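Local coordinates for protein probable tRNA pseudouridine synthase D (Methanosarcina mazei, PDB 1Z2Z) that probably converts uridine 13 of transfer RNA into pseudouridine, as a member of the TruD family of pseudouridine synthases, at residues A[167-172]-A[284-289]; A[293-298]-A[328-333]; A[314-319]-A[324-329]; A[347-352]-A[383-388]. One frame throughout, in Å; residues are numbered along the deposited sequence.

Interaction 1 of 4, residues A[167-172]-A[284-289]; sequences PNFFGI and RRIEAG
Ile286 sends the CD1 methyl of its longer branch against two apolar side chains at the end of strand 165-167 and just after it, the rings of Pro167 and Phe169. Ile286 CD1 lies 4.1 Å from Phe169 CZ, the far end of the phenyl ring, and meets that ring obliquely. Ile286 CD1 also lies 4.3 Å from Pro167 CB, so a single carbon serves both partners. Its reach comes from the torsions: CG1 stands opposite the carbonyl carbon (chi1 -68°) and the branch then runs out extended (chi2 174°). Phe169 and Ile286 approach from opposite directions, which brings their ends together although no pair of CA atoms comes closer than the 9.1 Å between Pro167 and Ile286. No hydrogen bond crosses, and the shared surface is small, 72 Å² over both sides. The contact is therefore a light van der Waals touch in a largely buried place. Ile286 belongs to the last turn of helix 263-287, whose Asn279 and Cys283 also pack on Phe169. From helix 423-430, Arg427 touches Phe169 and Glu428 touches Pro167, placing the two rings between these helices just where strand 165-167, paired antiparallel with strand 389-391, gives way to loop.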
loop_
_atom_site.group_PDB
_atom_site.type_symbol
_atom_site.label_atom_id
_atom_site.label_comp_id
_atom_site.label_asym_id
_atom_site.label_seq_id
_atom_site.Cartn_x
_atom_site.Cartn_y
_atom_site.Cartn_z
ATOM N N PRO A 167 -5.259 -3.621 -11.510
ATOM C CA PRO A 167 -6.264 -3.108 -10.578
ATOM C C PRO A 167 -5.665 -2.378 -9.406
ATOM O O PRO A 167 -4.591 -2.729 -8.929
ATOM C CB PRO A 167 -7.044 -4.360 -10.164
ATOM C CG PRO A 167 -6.065 -5.463 -10.365
ATOM C CD PRO A 167 -5.377 -5.080 -11.653
ATOM N N ASN A 168 -6.365 -1.351 -8.949
ATOM C CA ASN A 168 -5.875 -0.578 -7.827
ATOM C C ASN A 168 -6.284 -1.180 -6.487
ATOM O O ASN A 168 -6.826 -0.486 -5.624
ATOM C CB ASN A 168 -6.374 0.859 -7.916
ATOM C CG ASN A 168 -5.548 1.794 -7.069
ATOM O OD1 ASN A 168 -4.390 2.064 -7.402
ATOM N ND2 ASN A 168 -6.117 2.267 -5.947
ATOM N N PHE A 169 -6.015 -2.474 -6.319
ATOM C CA PHE A 169 -6.349 -3.201 -5.087
ATOM C C PHE A 169 -5.584 -2.706 -3.857
ATOM O O PHE A 169 -4.483 -2.163 -3.974
ATOM C CB PHE A 169 -6.048 -4.691 -5.260
ATOM C CG PHE A 169 -7.079 -5.450 -6.062
ATOM C CD1 PHE A 169 -8.379 -5.599 -5.591
ATOM C CD2 PHE A 169 -6.729 -6.067 -7.261
ATOM C CE1 PHE A 169 -9.312 -6.352 -6.301
ATOM C CE2 PHE A 169 -7.657 -6.822 -7.977
ATOM C CZ PHE A 169 -8.948 -6.966 -7.497
ATOM N N PHE A 170 -6.168 -2.908 -2.678
ATOM C CA PHE A 170 -5.521 -2.519 -1.425
ATOM C C PHE A 170 -4.718 -3.715 -0.906
ATOM O O PHE A 170 -5.276 -4.685 -0.386
ATOM C CB PHE A 170 -6.556 -2.065 -0.377
ATOM C CG PHE A 170 -6.824 -0.571 -0.390
ATOM C CD1 PHE A 170 -5.923 0.319 0.197
ATOM C CD2 PHE A 170 -7.932 -0.050 -1.058
ATOM C CE1 PHE A 170 -6.117 1.696 0.112
ATOM C CE2 PHE A 170 -8.136 1.326 -1.150
ATOM C CZ PHE A 170 -7.228 2.197 -0.568
ATOM N N GLY A 171 -3.396 -3.628 -1.067
ATOM C CA GLY A 171 -2.489 -4.688 -0.651
ATOM C C GLY A 171 -2.661 -5.241 0.753
ATOM O O GLY A 171 -3.128 -4.549 1.655
ATOM N N ILE A 172 -2.260 -6.495 0.936
ATOM C CA ILE A 172 -2.372 -7.157 2.229
ATOM C C ILE A 172 -1.579 -6.432 3.320
ATOM O O ILE A 172 -1.862 -6.593 4.504
ATOM C CB ILE A 172 -1.919 -8.652 2.126
ATOM C CG1 ILE A 172 -2.016 -9.340 3.493
ATOM C CG2 ILE A 172 -0.495 -8.737 1.602
ATOM C CD1 ILE A 172 -3.422 -9.379 4.082
ATOM N N ARG A 284 -15.806 -7.878 -8.185
ATOM C CA ARG A 284 -17.142 -8.137 -8.698
ATOM C C ARG A 284 -17.275 -7.420 -10.039
ATOM O O ARG A 284 -17.810 -7.972 -10.994
ATOM C CB ARG A 284 -18.181 -7.616 -7.705
ATOM C CG ARG A 284 -19.407 -8.484 -7.590
ATOM C CD ARG A 284 -19.059 -9.860 -7.045
ATOM N NE ARG A 284 -18.826 -9.870 -5.603
ATOM C CZ ARG A 284 -18.312 -10.906 -4.940
ATOM N NH1 ARG A 284 -17.972 -12.009 -5.595
ATOM N NH2 ARG A 284 -18.141 -10.846 -3.623
ATOM N N ARG A 285 -16.767 -6.196 -10.119
ATOM C CA ARG A 285 -16.850 -5.451 -11.364
ATOM C C ARG A 285 -15.976 -6.068 -12.446
ATOM O O ARG A 285 -16.305 -5.993 -13.630
ATOM C CB ARG A 285 -16.459 -3.993 -11.145
ATOM C CG ARG A 285 -16.610 -3.123 -12.382
ATOM C CD ARG A 285 -16.753 -1.669 -11.978
ATOM N NE ARG A 285 -16.956 -0.776 -13.112
ATOM C CZ ARG A 285 -16.099 -0.641 -14.116
ATOM N NH1 ARG A 285 -16.369 0.203 -15.103
ATOM N NH2 ARG A 285 -14.978 -1.347 -14.133
ATOM N N ILE A 286 -14.855 -6.661 -12.046
ATOM C CA ILE A 286 -13.961 -7.309 -13.001
ATOM C C ILE A 286 -14.633 -8.603 -13.454
ATOM O O ILE A 286 -14.385 -9.089 -14.557
ATOM C CB ILE A 286 -12.578 -7.650 -12.378
ATOM C CG1 ILE A 286 -11.815 -6.358 -12.070
ATOM C CG2 ILE A 286 -11.767 -8.521 -13.339
ATOM C CD1 ILE A 286 -10.502 -6.554 -11.312
ATOM N N GLU A 287 -15.477 -9.160 -12.594
ATOM C CA GLU A 287 -16.183 -10.379 -12.946
ATOM C C GLU A 287 -17.335 -10.042 -13.873
ATOM O O GLU A 287 -17.592 -10.758 -14.835
ATOM C CB GLU A 287 -16.725 -11.076 -11.705
ATOM C CG GLU A 287 -15.660 -11.642 -10.800
ATOM C CD GLU A 287 -16.261 -12.341 -9.612
ATOM O OE1 GLU A 287 -17.154 -11.750 -8.963
ATOM O OE2 GLU A 287 -15.842 -13.476 -9.320
ATOM N N ALA A 288 -18.029 -8.948 -13.582
ATOM C CA ALA A 288 -19.157 -8.532 -14.400
ATOM C C ALA A 288 -18.749 -8.315 -15.856
ATOM O O ALA A 288 -19.609 -8.202 -16.730
ATOM C CB ALA A 288 -19.773 -7.261 -13.835
ATOM N N GLY A 289 -17.443 -8.267 -16.119
ATOM C CA GLY A 289 -16.966 -8.063 -17.478
ATOM C C GLY A 289 -16.813 -6.603 -17.884
ATOM O O GLY A 289 -16.478 -6.303 -19.035
#

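Interaction 2 of 4, residues A[293-298]-A[328-333]; sequences NRAVEG and RLLKLG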
loop_
_atom_site.group_PDB
_atom_site.type_symbol
_atom_site.label_atom_id
_atom_site.label_comp_id
_atom_site.label_asym_id
_atom_site.label_seq_id
_atom_site.Cartn_x
_atom_site.Cartn_y
_atom_site.Cartn_z
ATOM N N ASN A 293 -10.913 0.600 -17.699
ATOM C CA ASN A 293 -10.552 1.792 -18.453
ATOM C C ASN A 293 -11.620 2.231 -19.469
ATOM O O ASN A 293 -11.316 2.917 -20.447
ATOM C CB ASN A 293 -9.213 1.588 -19.161
ATOM C CG ASN A 293 -9.204 0.365 -20.026
ATOM O OD1 ASN A 293 -8.253 0.120 -20.757
ATOM N ND2 ASN A 293 -10.268 -0.420 -19.947
ATOM N N ARG A 294 -12.866 1.828 -19.232
ATOM C CA ARG A 294 -13.987 2.193 -20.095
ATOM C C ARG A 294 -15.208 2.524 -19.244
ATOM O O ARG A 294 -15.536 1.810 -18.290
ATOM C CB ARG A 294 -14.331 1.062 -21.073
ATOM C CG ARG A 294 -13.375 0.965 -22.248
ATOM C CD ARG A 294 -13.732 -0.179 -23.182
ATOM N NE ARG A 294 -12.704 -0.362 -24.207
ATOM C CZ ARG A 294 -12.595 -1.436 -24.989
ATOM N NH1 ARG A 294 -13.452 -2.443 -24.873
ATOM N NH2 ARG A 294 -11.619 -1.505 -25.888
ATOM N N ALA A 295 -15.879 3.616 -19.582
ATOM C CA ALA A 295 -17.048 4.027 -18.820
ATOM C C ALA A 295 -18.360 3.497 -19.404
ATOM O O ALA A 295 -18.446 3.187 -20.592
ATOM C CB ALA A 295 -17.085 5.556 -18.727
ATOM N N VAL A 296 -19.378 3.384 -18.554
ATOM C CA VAL A 296 -20.699 2.918 -18.971
ATOM C C VAL A 296 -21.757 3.857 -18.402
ATOM O O VAL A 296 -21.439 4.946 -17.928
ATOM C CB VAL A 296 -21.005 1.490 -18.468
ATOM C CG1 VAL A 296 -19.984 0.521 -19.020
ATOM C CG2 VAL A 296 -21.026 1.457 -16.947
ATOM N N GLU A 297 -23.016 3.446 -18.437
ATOM C CA GLU A 297 -24.054 4.315 -17.910
ATOM C C GLU A 297 -24.015 4.386 -16.387
ATOM O O GLU A 297 -24.105 3.367 -15.703
ATOM C CB GLU A 297 -25.433 3.848 -18.378
ATOM C CG GLU A 297 -25.670 4.002 -19.872
ATOM C CD GLU A 297 -27.058 3.561 -20.279
ATOM O OE1 GLU A 297 -27.408 3.711 -21.470
ATOM O OE2 GLU A 297 -27.801 3.062 -19.406
ATOM N N GLY A 298 -23.877 5.602 -15.867
ATOM C CA GLY A 298 -23.834 5.804 -14.430
ATOM C C GLY A 298 -22.633 5.153 -13.777
ATOM O O GLY A 298 -22.751 4.589 -12.693
ATOM N N ARG A 328 -13.933 9.070 -24.044
ATOM C CA ARG A 328 -12.974 9.804 -24.865
ATOM C C ARG A 328 -11.921 10.515 -24.008
ATOM O O ARG A 328 -10.789 10.717 -24.447
ATOM C CB ARG A 328 -13.718 10.808 -25.752
ATOM C CG ARG A 328 -12.853 11.518 -26.787
ATOM C CD ARG A 328 -12.205 12.784 -26.228
ATOM N NE ARG A 328 -11.533 13.556 -27.276
ATOM C CZ ARG A 328 -11.079 14.798 -27.125
ATOM N NH1 ARG A 328 -10.482 15.412 -28.140
ATOM N NH2 ARG A 328 -11.225 15.432 -25.963
ATOM N N LEU A 329 -12.298 10.885 -22.785
ATOM C CA LEU A 329 -11.385 11.553 -21.859
ATOM C C LEU A 329 -10.454 10.554 -21.164
ATOM O O LEU A 329 -9.303 10.870 -20.874
ATOM C CB LEU A 329 -12.176 12.345 -20.809
ATOM C CG LEU A 329 -12.288 13.868 -20.981
ATOM C CD1 LEU A 329 -12.628 14.219 -22.418
ATOM C CD2 LEU A 329 -13.345 14.408 -20.029
ATOM N N LEU A 330 -10.953 9.351 -20.900
ATOM C CA LEU A 330 -10.146 8.326 -20.253
ATOM C C LEU A 330 -8.870 8.067 -21.044
ATOM O O LEU A 330 -7.776 8.040 -20.480
ATOM C CB LEU A 330 -10.943 7.028 -20.116
ATOM C CG LEU A 330 -11.963 6.982 -18.977
ATOM C CD1 LEU A 330 -13.068 5.997 -19.295
ATOM C CD2 LEU A 330 -11.260 6.607 -17.688
ATOM N N LYS A 331 -9.015 7.884 -22.354
ATOM C CA LYS A 331 -7.877 7.619 -23.233
ATOM C C LYS A 331 -6.984 8.841 -23.393
ATOM O O LYS A 331 -5.921 8.775 -24.012
ATOM C CB LYS A 331 -8.369 7.160 -24.611
ATOM C CG LYS A 331 -9.198 5.884 -24.573
ATOM C CD LYS A 331 -9.277 5.216 -25.942
ATOM C CE LYS A 331 -10.092 3.929 -25.885
ATOM N NZ LYS A 331 -10.083 3.180 -27.179
ATOM N N LEU A 332 -7.431 9.957 -22.834
ATOM C CA LEU A 332 -6.678 11.201 -22.901
ATOM C C LEU A 332 -6.102 11.513 -21.511
ATOM O O LEU A 332 -5.468 12.550 -21.299
ATOM C CB LEU A 332 -7.593 12.339 -23.377
ATOM C CG LEU A 332 -7.039 13.294 -24.445
ATOM C CD1 LEU A 332 -6.874 12.564 -25.784
ATOM C CD2 LEU A 332 -7.987 14.467 -24.599
ATOM N N GLY A 333 -6.325 10.595 -20.573
ATOM C CA GLY A 333 -5.828 10.761 -19.222
ATOM C C GLY A 333 -6.372 11.996 -18.540
ATOM O O GLY A 333 -5.608 12.808 -18.021
#
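A Schellman motif closes helix 323-330 at Gly333, and the contact is made by Leu330 of that last turn with the loop that runs from helix 263-287 to strand 301-302. Gly333 has positive phi (60°), and Gly333 N bonds back to Leu330 O at 2.9 Å, completing a type I turn from Leu330 to Gly333. Leu330 itself points toward the loop. Its CG lies opposite the carbonyl carbon, with chi1 at -78°, and this carries CD1 onto the backbone of residues 293-295. Leu330 CD1 is 3.7 Å from Asn293 O and equally 3.7 Å from Ala295 N, with Arg294 CA at 4.0 Å. The methyl-to-methyl approach, Leu330 CD1 to Ala295 CB, is 4.1 Å. CD1 of Leu330 thus makes the closest approaches to all three residues, and it touches main chain more than side chain. Ile337 of strand 336-337 packs on both Leu330 and Ala295, adding a third apolar group. Beside this, Arg294 NH2 and Lys331 NZ lie 5.1 Å apart, like charges not in contact. No hydrogen bond spans the two segments, although peptide groups lie directly beside the methyl; cohesion across the 161 Å² buried here accordingly rests on van der Waals and hydrophobic contact, and the nearby like charges would, if anything, probably work slightly against it.

Interaction 3 of 4, residues A[314-319]-A[324-329]; sequences KTEKVT and NAMNRL
Met326 O accepts a hydrogen bond from Leu329 N at 2.9 Å within helix 323-330, and from this turn the selenomethionine side chain of Met326 reaches out to Glu316 and Val318. Glu316 OE2 meets its end, with Met326 CE 3.6 Å and Met326 SE 4.1 Å away. The glutamate arrives with its chain extended and CG opposite the backbone N (chi1 -174°), crossing the selenomethionine at about a right angle. Met326, by contrast, is bent at chi2 and chi3, so its CE turns back to the carboxylate while CG remains beside Val318. There Val318 CB is 3.6 Å and Val318 CG2 3.7 Å from Met326 CG; the two side chains slide past each other in opposite directions. Phe303 touches Glu316 and Asp299 touches Val318, while main-chain bonds tie Glu316 to Val301 and Val318 to Gly298. The loop thus packs back on the first turns of helix 323-330, four residues further along the chain. Chemically, the buried Met326 meets Val318 apolarly at CG, while its CE lies against the carboxylate of the exposed Glu316; no hydrogen bond crosses, so cohesion probably rests on van der Waals contact, the carboxylate gaining no hydrogen bond from Met326.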
loop_
_atom_site.group_PDB
_atom_site.type_symbol
_atom_site.label_atom_id
_atom_site.label_comp_id
_atom_site.label_asym_id
_atom_site.label_seq_id
_atom_site.Cartn_x
_atom_site.Cartn_y
_atom_site.Cartn_z
ATOM N N LYS A 314 -14.286 16.354 -6.848
ATOM C CA LYS A 314 -15.091 16.664 -8.021
ATOM C C LYS A 314 -15.329 15.392 -8.837
ATOM O O LYS A 314 -14.466 14.962 -9.608
ATOM C CB LYS A 314 -14.360 17.713 -8.868
ATOM C CG LYS A 314 -13.578 18.749 -8.040
ATOM C CD LYS A 314 -14.488 19.721 -7.281
ATOM C CE LYS A 314 -14.816 20.957 -8.116
ATOM N NZ LYS A 314 -15.541 20.646 -9.384
ATOM N N THR A 315 -16.505 14.794 -8.660
ATOM C CA THR A 315 -16.861 13.568 -9.365
ATOM C C THR A 315 -18.113 13.693 -10.218
ATOM O O THR A 315 -19.226 13.696 -9.696
ATOM C CB THR A 315 -17.081 12.402 -8.385
ATOM O OG1 THR A 315 -17.914 12.836 -7.303
ATOM C CG2 THR A 315 -15.756 11.905 -7.845
ATOM N N GLU A 316 -17.919 13.785 -11.534
ATOM C CA GLU A 316 -19.027 13.890 -12.482
ATOM C C GLU A 316 -19.591 12.504 -12.767
ATOM O O GLU A 316 -18.837 11.548 -12.955
ATOM C CB GLU A 316 -18.554 14.511 -13.801
ATOM C CG GLU A 316 -19.682 14.795 -14.794
ATOM C CD GLU A 316 -19.204 15.505 -16.053
ATOM O OE1 GLU A 316 -18.470 16.514 -15.931
ATOM O OE2 GLU A 316 -19.573 15.066 -17.166
ATOM N N LYS A 317 -20.915 12.395 -12.810
ATOM C CA LYS A 317 -21.552 11.112 -13.079
ATOM C C LYS A 317 -21.892 10.965 -14.566
ATOM O O LYS A 317 -22.600 11.797 -15.135
ATOM C CB LYS A 317 -22.815 10.976 -12.226
ATOM C CG LYS A 317 -23.413 9.588 -12.222
ATOM C CD LYS A 317 -24.429 9.465 -11.111
ATOM C CE LYS A 317 -24.849 8.026 -10.896
ATOM N NZ LYS A 317 -25.699 7.924 -9.678
ATOM N N VAL A 318 -21.376 9.911 -15.191
ATOM C CA VAL A 318 -21.626 9.661 -16.609
ATOM C C VAL A 318 -23.038 9.121 -16.856
ATOM O O VAL A 318 -23.547 8.317 -16.072
ATOM C CB VAL A 318 -20.580 8.663 -17.196
ATOM C CG1 VAL A 318 -20.376 7.512 -16.238
ATOM C CG2 VAL A 318 -21.044 8.140 -18.558
ATOM N N THR A 319 -23.672 9.579 -17.936
ATOM C CA THR A 319 -25.021 9.135 -18.286
ATOM C C THR A 319 -25.071 8.532 -19.685
ATOM O O THR A 319 -24.036 8.312 -20.317
ATOM C CB THR A 319 -26.049 10.287 -18.225
ATOM O OG1 THR A 319 -25.586 11.378 -19.024
ATOM C CG2 THR A 319 -26.259 10.749 -16.789
ATOM N N ASN A 324 -20.183 8.823 -24.414
ATOM C CA ASN A 324 -19.220 8.927 -25.502
ATOM C C ASN A 324 -18.111 9.933 -25.204
ATOM O O ASN A 324 -16.982 9.777 -25.668
ATOM C CB ASN A 324 -19.936 9.315 -26.800
ATOM C CG ASN A 324 -20.768 8.178 -27.370
ATOM O OD1 ASN A 324 -21.238 7.310 -26.635
ATOM N ND2 ASN A 324 -20.968 8.189 -28.686
ATOM N N ALA A 325 -18.434 10.967 -24.431
ATOM C CA ALA A 325 -17.453 11.995 -24.081
ATOM C C ALA A 325 -16.554 11.532 -22.930
ATOM O O ALA A 325 -15.353 11.811 -22.914
ATOM C CB ALA A 325 -18.168 13.298 -23.706
HETATM N N MSE A 326 -17.143 10.823 -21.970
HETATM C CA MSE A 326 -16.394 10.315 -20.830
HETATM C C MSE A 326 -15.278 9.374 -21.254
HETATM O O MSE A 326 -14.116 9.579 -20.906
HETATM C CB MSE A 326 -17.327 9.592 -19.862
HETATM C CG MSE A 326 -18.220 10.537 -19.105
HETATM SE SE MSE A 326 -17.175 12.029 -18.428
HETATM C CE MSE A 326 -17.660 13.367 -19.747
ATOM N N ASN A 327 -15.635 8.337 -22.005
ATOM C CA ASN A 327 -14.653 7.368 -22.464
ATOM C C ASN A 327 -13.558 8.055 -23.273
ATOM O O ASN A 327 -12.392 7.678 -23.191
ATOM C CB ASN A 327 -15.327 6.285 -23.314
ATOM C CG ASN A 327 -14.412 5.096 -23.582
ATOM O OD1 ASN A 327 -14.426 4.523 -24.675
ATOM N ND2 ASN A 327 -13.619 4.711 -22.579
ATOM N N ARG A 328 -13.933 9.070 -24.044
ATOM C CA ARG A 328 -12.974 9.804 -24.865
ATOM C C ARG A 328 -11.921 10.515 -24.008
ATOM O O ARG A 328 -10.789 10.717 -24.447
ATOM C CB ARG A 328 -13.718 10.808 -25.752
ATOM C CG ARG A 328 -12.853 11.518 -26.787
ATOM C CD ARG A 328 -12.205 12.784 -26.228
ATOM N NE ARG A 328 -11.533 13.556 -27.276
ATOM C CZ ARG A 328 -11.079 14.798 -27.125
ATOM N NH1 ARG A 328 -10.482 15.412 -28.140
ATOM N NH2 ARG A 328 -11.225 15.432 -25.963
ATOM N N LEU A 329 -12.298 10.885 -22.785
ATOM C CA LEU A 329 -11.385 11.553 -21.859
ATOM C C LEU A 329 -10.454 10.554 -21.164
ATOM O O LEU A 329 -9.303 10.870 -20.874
ATOM C CB LEU A 329 -12.176 12.345 -20.809
ATOM C CG LEU A 329 -12.288 13.868 -20.981
ATOM C CD1 LEU A 329 -12.628 14.219 -22.418
ATOM C CD2 LEU A 329 -13.345 14.408 -20.029
#

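Interaction 4 of 4, residues A[347-352]-A[383-388]; sequences EFASGI and GTRREV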
loop_
_atom_site.group_PDB
_atom_site.type_symbol
_atom_site.label_atom_id
_atom_site.label_comp_id
_atom_site.label_asym_id
_atom_site.label_seq_id
_atom_site.Cartn_x
_atom_site.Cartn_y
_atom_site.Cartn_z
ATOM N N GLU A 347 -22.072 8.047 -2.763
ATOM C CA GLU A 347 -22.995 8.170 -3.876
ATOM C C GLU A 347 -22.836 6.960 -4.784
ATOM O O GLU A 347 -21.976 6.954 -5.664
ATOM C CB GLU A 347 -22.691 9.439 -4.669
ATOM C CG GLU A 347 -23.601 9.684 -5.856
ATOM C CD GLU A 347 -22.997 10.671 -6.841
ATOM O OE1 GLU A 347 -22.477 11.714 -6.392
ATOM O OE2 GLU A 347 -23.041 10.413 -8.067
ATOM N N PHE A 348 -23.652 5.933 -4.568
ATOM C CA PHE A 348 -23.582 4.736 -5.398
ATOM C C PHE A 348 -23.726 5.140 -6.861
ATOM O O PHE A 348 -24.353 6.143 -7.168
ATOM C CB PHE A 348 -24.698 3.756 -5.021
ATOM C CG PHE A 348 -24.773 3.457 -3.552
ATOM C CD1 PHE A 348 -23.636 3.547 -2.747
ATOM C CD2 PHE A 348 -25.981 3.074 -2.969
ATOM C CE1 PHE A 348 -23.703 3.261 -1.376
ATOM C CE2 PHE A 348 -26.063 2.784 -1.602
ATOM C CZ PHE A 348 -24.922 2.879 -0.804
ATOM N N ALA A 349 -23.130 4.367 -7.761
ATOM C CA ALA A 349 -23.217 4.659 -9.185
ATOM C C ALA A 349 -24.556 4.142 -9.739
ATOM O O ALA A 349 -25.336 3.526 -9.015
ATOM C CB ALA A 349 -22.050 4.007 -9.915
ATOM N N SER A 350 -24.824 4.400 -11.015
ATOM C CA SER A 350 -26.071 3.939 -11.621
ATOM C C SER A 350 -25.799 3.022 -12.797
ATOM O O SER A 350 -24.710 3.042 -13.369
ATOM C CB SER A 350 -26.921 5.120 -12.098
ATOM O OG SER A 350 -27.506 5.815 -11.008
ATOM N N GLY A 351 -26.799 2.225 -13.157
ATOM C CA GLY A 351 -26.652 1.306 -14.273
ATOM C C GLY A 351 -26.047 -0.008 -13.817
ATOM O O GLY A 351 -26.238 -0.417 -12.668
ATOM N N ILE A 352 -25.321 -0.670 -14.715
ATOM C CA ILE A 352 -24.675 -1.939 -14.396
ATOM C C ILE A 352 -23.703 -1.794 -13.214
ATOM O O ILE A 352 -23.761 -2.579 -12.256
ATOM C CB ILE A 352 -23.902 -2.503 -15.611
ATOM C CG1 ILE A 352 -24.882 -2.881 -16.727
ATOM C CG2 ILE A 352 -23.078 -3.713 -15.186
ATOM C CD1 ILE A 352 -24.202 -3.314 -18.018
ATOM N N GLY A 383 -17.076 8.419 3.872
ATOM C CA GLY A 383 -16.763 7.708 2.641
ATOM C C GLY A 383 -16.012 8.536 1.620
ATOM O O GLY A 383 -15.958 9.755 1.727
ATOM N N THR A 384 -15.429 7.866 0.632
ATOM C CA THR A 384 -14.678 8.529 -0.428
ATOM C C THR A 384 -14.843 7.720 -1.707
ATOM O O THR A 384 -15.591 6.744 -1.722
ATOM C CB THR A 384 -13.180 8.645 -0.058
ATOM O OG1 THR A 384 -12.372 8.531 -1.239
ATOM C CG2 THR A 384 -12.795 7.571 0.947
ATOM N N ARG A 385 -14.167 8.121 -2.779
ATOM C CA ARG A 385 -14.278 7.393 -4.038
ATOM C C ARG A 385 -12.926 7.286 -4.752
ATOM O O ARG A 385 -12.587 8.119 -5.590
ATOM C CB ARG A 385 -15.323 8.077 -4.935
ATOM C CG ARG A 385 -16.009 7.149 -5.936
ATOM C CD ARG A 385 -17.382 7.680 -6.370
ATOM N NE ARG A 385 -18.436 6.691 -6.146
ATOM C CZ ARG A 385 -18.682 5.654 -6.940
ATOM N NH1 ARG A 385 -19.652 4.803 -6.635
ATOM N NH2 ARG A 385 -17.976 5.477 -8.049
ATOM N N ARG A 386 -12.166 6.247 -4.408
ATOM C CA ARG A 386 -10.845 5.998 -4.987
ATOM C C ARG A 386 -10.931 5.471 -6.402
ATOM O O ARG A 386 -11.885 4.785 -6.755
ATOM C CB ARG A 386 -10.066 4.980 -4.142
ATOM C CG ARG A 386 -9.175 5.565 -3.041
ATOM C CD ARG A 386 -7.871 6.193 -3.584
ATOM N NE ARG A 386 -6.783 6.128 -2.601
ATOM C CZ ARG A 386 -5.529 6.534 -2.812
ATOM N NH1 ARG A 386 -5.177 7.050 -3.985
ATOM N NH2 ARG A 386 -4.617 6.412 -1.846
ATOM N N GLU A 387 -9.919 5.778 -7.207
ATOM C CA GLU A 387 -9.881 5.309 -8.580
ATOM C C GLU A 387 -9.870 3.784 -8.585
ATOM O O GLU A 387 -9.778 3.149 -7.531
ATOM C CB GLU A 387 -8.638 5.831 -9.297
ATOM C CG GLU A 387 -7.319 5.430 -8.647
ATOM C CD GLU A 387 -6.955 6.311 -7.462
ATOM O OE1 GLU A 387 -6.789 7.537 -7.657
ATOM O OE2 GLU A 387 -6.828 5.779 -6.338
ATOM N N VAL A 388 -9.938 3.199 -9.776
ATOM C CA VAL A 388 -9.979 1.748 -9.916
ATOM C C VAL A 388 -8.768 1.140 -10.606
ATOM O O VAL A 388 -8.248 0.129 -10.156
ATOM C CB VAL A 388 -11.256 1.329 -10.677
ATOM C CG1 VAL A 388 -11.245 -0.154 -10.931
ATOM C CG2 VAL A 388 -12.467 1.704 -9.869
#
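The two segments are irregular and do not pair, their closest CA atoms being those of Glu347 and Arg385 at 8.8 Å. Segment 347-352 leads into helix 352-363, with Gly351 at its N-cap position, and 383-388 leads into strand 389-391; one arginine joins these loops. Arg385 leaves with CG opposite its backbone N (chi1 -153°) and bends at chi3 (-125°), which delivers the guanidinium to the main chain of residues 347-349. Arg385 NH1 makes a weak hydrogen bond to Glu347 O, 3.3 Å long with an angle of only 120° at the hydrogen. The group lies obliquely to these backbone atoms: Arg385 NE is 3.6 Å from Glu347 O, and Arg385 NH1 is 3.7 Å from Ala349 N. The stronger polar partner of NH1 is Glu357 of helix 352-363, in a salt bridge through OE2, the same oxygen that accepts a hydrogen bond from Ala349 N; Arg385 NH2 hydrogen-bonds Thr338 OG1. Arg385 is buried, so its charge is probably balanced chiefly by Glu357, with the carbonyl as a minor addition. Since Glu357 OE2 is shared by the arginine and by Ala349 N, the carboxylate probably does more to link the segments than the weak bond to Glu347 O.

Overall arrangement
All four contacts lie on the same side of the chain's centre, away from the predicted nucleophile Asp86. Interactions 2 and 3 are closest, with centres about 6 Å apart, because both use helix 323-330; Gly298 N reaches Val318 O at 2.7 Å. Gly298 O also approaches Ser350 N at 2.7 Å, a probable hydrogen bond that leads to interaction 4, whose centre is about 14 Å from that of interaction 2. Interaction 3 also reaches it, through Lys317 NZ and Ser350 OG at 3.1 Å. Interaction 4 joins interaction 1 by Asn168 N and Val388 O, 2.7 Å apart, beside the pairing of strands 165-167 and 389-391.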